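Local coordinates for protein alpha-galactosidase (Lactobacillus brevis, PDB 3MI6) that probably hydrolyses terminal, non-reducing alpha-D-galactose residues from alpha-galactosides such as galactose oligosaccharides, galactomannans and galactolipids, at residues Y108-K114 against A131-V136. Numbering follows the deposited sequence.
Sequences YQLLTGK and AQTLVV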
ATOM      1  N   TYR D 108     -12.765 -35.943 -30.996  1.00 45.71           N
ATOM      2  CA  TYR D 108     -12.368 -34.584 -31.342  1.00 44.22           C
ATOM      3  C   TYR D 108     -12.224 -34.421 -32.846  1.00 44.53           C
ATOM      4  O   TYR D 108     -12.147 -35.398 -33.578  1.00 47.78           O
ATOM      5  CB  TYR D 108     -11.043 -34.222 -30.671  1.00 45.44           C
ATOM      6  CG  TYR D 108      -9.824 -34.689 -31.439  1.00 45.26           C
ATOM      7  CD1 TYR D 108      -9.175 -35.862 -31.102  1.00 45.77           C
ATOM      8  CD2 TYR D 108      -9.330 -33.956 -32.507  1.00 43.98           C
ATOM      9  CE1 TYR D 108      -8.070 -36.286 -31.805  1.00 45.28           C
ATOM     10  CE2 TYR D 108      -8.237 -34.375 -33.209  1.00 43.33           C
ATOM     11  CZ  TYR D 108      -7.608 -35.538 -32.852  1.00 43.14           C
ATOM     12  OH  TYR D 108      -6.514 -35.964 -33.553  1.00 46.86           O
ATOM     13  N   GLN D 109     -12.153 -33.176 -33.295  1.00 44.75           N
ATOM     14  CA  GLN D 109     -11.946 -32.870 -34.704  1.00 47.48           C
ATOM     15  C   GLN D 109     -11.031 -31.644 -34.860  1.00 48.16           C
ATOM     16  O   GLN D 109     -11.103 -30.719 -34.059  1.00 47.99           O
ATOM     17  CB  GLN D 109     -13.297 -32.621 -35.353  1.00 48.14           C
ATOM     18  CG  GLN D 109     -13.254 -32.254 -36.810  1.00 52.53           C
ATOM     19  CD  GLN D 109     -14.656 -32.102 -37.375  1.00 59.22           C
ATOM     20  OE1 GLN D 109     -15.601 -31.796 -36.638  1.00 53.11           O
ATOM     21  NE2 GLN D 109     -14.800 -32.310 -38.688  1.00 58.61           N
ATOM     22  N   LEU D 110     -10.167 -31.643 -35.876  1.00 50.32           N
ATOM     23  CA  LEU D 110      -9.225 -30.538 -36.105  1.00 46.90           C
ATOM     24  C   LEU D 110      -9.422 -29.929 -37.489  1.00 50.17           C
ATOM     25  O   LEU D 110      -9.210 -30.591 -38.499  1.00 53.16           O
ATOM     26  CB  LEU D 110      -7.778 -31.019 -35.969  1.00 50.78           C
ATOM     27  CG  LEU D 110      -6.714 -30.121 -35.310  1.00 52.06           C
ATOM     28  CD1 LEU D 110      -5.339 -30.432 -35.888  1.00 46.71           C
ATOM     29  CD2 LEU D 110      -7.020 -28.633 -35.451  1.00 47.22           C
ATOM     30  N   LEU D 111      -9.830 -28.666 -37.539  1.00 50.08           N
ATOM     31  CA  LEU D 111     -10.102 -28.015 -38.811  1.00 48.50           C
ATOM     32  C   LEU D 111      -9.006 -27.023 -39.109  1.00 48.85           C
ATOM     33  O   LEU D 111      -8.134 -26.784 -38.285  1.00 51.22           O
ATOM     34  CB  LEU D 111     -11.451 -27.287 -38.783  1.00 51.15           C
ATOM     35  CG  LEU D 111     -12.705 -28.099 -38.420  1.00 55.48           C
ATOM     36  CD1 LEU D 111     -13.877 -27.188 -38.009  1.00 48.06           C
ATOM     37  CD2 LEU D 111     -13.104 -29.057 -39.554  1.00 52.79           C
ATOM     38  N   THR D 112      -9.056 -26.447 -40.297  1.00 48.31           N
ATOM     39  CA  THR D 112      -8.120 -25.411 -40.666  1.00 45.40           C
ATOM     40  C   THR D 112      -8.861 -24.093 -40.801  1.00 48.81           C
ATOM     41  O   THR D 112     -10.030 -24.050 -41.211  1.00 45.89           O
ATOM     42  CB  THR D 112      -7.391 -25.758 -41.967  1.00 50.92           C
ATOM     43  OG1 THR D 112      -6.294 -26.632 -41.669  1.00 53.43           O
ATOM     44  CG2 THR D 112      -6.859 -24.495 -42.645  1.00 48.12           C
ATOM     45  N   GLY D 113      -8.177 -23.017 -40.430  1.00 49.68           N
ATOM     46  CA  GLY D 113      -8.770 -21.695 -40.434  1.00 46.34           C
ATOM     47  C   GLY D 113      -9.832 -21.577 -39.360  1.00 45.26           C
ATOM     48  O   GLY D 113      -9.737 -22.189 -38.295  1.00 43.30           O
ATOM     49  N   LYS D 114     -10.862 -20.802 -39.664  1.00 44.55           N
ATOM     50  CA  LYS D 114     -11.908 -20.515 -38.708  1.00 43.12           C
ATOM     51  C   LYS D 114     -13.083 -19.903 -39.477  1.00 45.02           C
ATOM     52  O   LYS D 114     -12.913 -18.937 -40.214  1.00 45.61           O
ATOM     53  CB  LYS D 114     -11.359 -19.566 -37.625  1.00 43.07           C
ATOM     54  CG  LYS D 114     -12.390 -18.960 -36.667  1.00 42.87           C
ATOM     55  CD  LYS D 114     -13.017 -20.005 -35.758  1.00 41.73           C
ATOM     56  CE  LYS D 114     -13.804 -19.376 -34.610  1.00 38.62           C
ATOM     57  NZ  LYS D 114     -15.011 -18.671 -35.062  1.00 34.74           N
ATOM     58  N   ALA D 131      -4.465 -19.985 -38.750  1.00 43.70           N
ATOM     59  CA  ALA D 131      -5.400 -20.319 -37.675  1.00 43.18           C
ATOM     60  C   ALA D 131      -5.879 -21.756 -37.779  1.00 42.81           C
ATOM     61  O   ALA D 131      -5.819 -22.369 -38.836  1.00 45.33           O
ATOM     62  CB  ALA D 131      -6.582 -19.362 -37.641  1.00 37.47           C
ATOM     63  N   GLN D 132      -6.352 -22.288 -36.662  1.00 42.29           N
ATOM     64  CA  GLN D 132      -6.829 -23.657 -36.589  1.00 43.46           C
ATOM     65  C   GLN D 132      -8.013 -23.709 -35.626  1.00 44.22           C
ATOM     66  O   GLN D 132      -8.048 -22.972 -34.647  1.00 43.62           O
ATOM     67  CB  GLN D 132      -5.718 -24.585 -36.083  1.00 43.56           C
ATOM     68  CG  GLN D 132      -4.429 -24.595 -36.899  1.00 41.67           C
ATOM     69  CD  GLN D 132      -3.489 -25.731 -36.493  1.00 41.64           C
ATOM     70  OE1 GLN D 132      -3.443 -26.769 -37.147  1.00 43.24           O
ATOM     71  NE2 GLN D 132      -2.746 -25.539 -35.406  1.00 40.67           N
ATOM     72  N   THR D 133      -8.992 -24.566 -35.895  1.00 46.30           N
ATOM     73  CA  THR D 133     -10.088 -24.737 -34.954  1.00 41.81           C
ATOM     74  C   THR D 133     -10.103 -26.176 -34.473  1.00 41.93           C
ATOM     75  O   THR D 133     -10.114 -27.098 -35.277  1.00 44.82           O
ATOM     76  CB  THR D 133     -11.468 -24.376 -35.565  1.00 42.16           C
ATOM     77  OG1 THR D 133     -11.394 -23.128 -36.250  1.00 40.88           O
ATOM     78  CG2 THR D 133     -12.525 -24.273 -34.486  1.00 41.14           C
ATOM     79  N   LEU D 134     -10.082 -26.344 -33.156  1.00 42.92           N
ATOM     80  CA  LEU D 134     -10.146 -27.641 -32.497  1.00 40.45           C
ATOM     81  C   LEU D 134     -11.530 -27.758 -31.885  1.00 41.66           C
ATOM     82  O   LEU D 134     -11.953 -26.862 -31.157  1.00 43.10           O
ATOM     83  CB  LEU D 134      -9.094 -27.711 -31.389  1.00 37.96           C
ATOM     84  CG  LEU D 134      -9.091 -28.965 -30.505  1.00 41.07           C
ATOM     85  CD1 LEU D 134      -8.591 -30.174 -31.271  1.00 41.37           C
ATOM     86  CD2 LEU D 134      -8.264 -28.777 -29.256  1.00 34.53           C
ATOM     87  N   VAL D 135     -12.247 -28.838 -32.188  1.00 40.77           N
ATOM     88  CA  VAL D 135     -13.571 -29.055 -31.613  1.00 38.98           C
ATOM     89  C   VAL D 135     -13.578 -30.310 -30.761  1.00 40.33           C
ATOM     90  O   VAL D 135     -13.368 -31.400 -31.264  1.00 43.54           O
ATOM     91  CB  VAL D 135     -14.654 -29.212 -32.683  1.00 37.75           C
ATOM     92  CG1 VAL D 135     -16.023 -29.324 -32.025  1.00 35.53           C
ATOM     93  CG2 VAL D 135     -14.617 -28.065 -33.652  1.00 36.56           C
ATOM     94  N   VAL D 136     -13.837 -30.163 -29.471  1.00 38.75           N
ATOM     95  CA  VAL D 136     -13.731 -31.290 -28.563  1.00 42.70           C
ATOM     96  C   VAL D 136     -15.098 -31.668 -28.018  1.00 45.20           C
ATOM     97  O   VAL D 136     -15.620 -31.006 -27.121  1.00 43.72           O
ATOM     98  CB  VAL D 136     -12.766 -30.982 -27.396  1.00 39.37           C
ATOM     99  CG1 VAL D 136     -12.728 -32.133 -26.416  1.00 39.22           C
ATOM    100  CG2 VAL D 136     -11.385 -30.708 -27.924  1.00 39.68           C
TER
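The carbonyl of A131 receives the amide of G113 (N to O 2.9 Å) from above its plane, just past the end of the edge strand 103-112; the positive phi of G113 (69°) suits a glycine. Q132, polar as befits a partly exposed place, faces T112 in a non-hydrogen-bonded pair, its CB 3.9 Å from L111 O. T133 is covered by segment 108-114 more than any of its neighbours: its N is only weakly bonded to L111 O, whereas its O takes L111 N at 2.8 Å, nearly straight. With OG1 anti to the carbonyl carbon (chi1 -47°), its hydroxyl donates in plane to a lone pair of G113 O, at 2.8 Å, and also meets S152 weakly on strand 146-154. At T133, a valine would keep the branched shape but lack the hydroxyl, and would probably leave G113 O without this bond and the start of the loop less firmly held. The methylenes of K114 pass the T133 hydroxyl on the way to a salt bridge with E295. L134, a buried leucine, sends CD1 obliquely to Y108 CD2 (4.0 Å), on the face covered by F12, L14 and F23. V135, beta-branched and suited to an extended strand, pairs with Q109 through two bonds, V135 N to Q109 O being almost linear (177°). V136, buried and apolar, touches F23 and faces Y108. Backbone bonds, one weak, thus join the outermost strand to its sheet, while G113 N and the threonine hydroxyl carry the link past the strand's end.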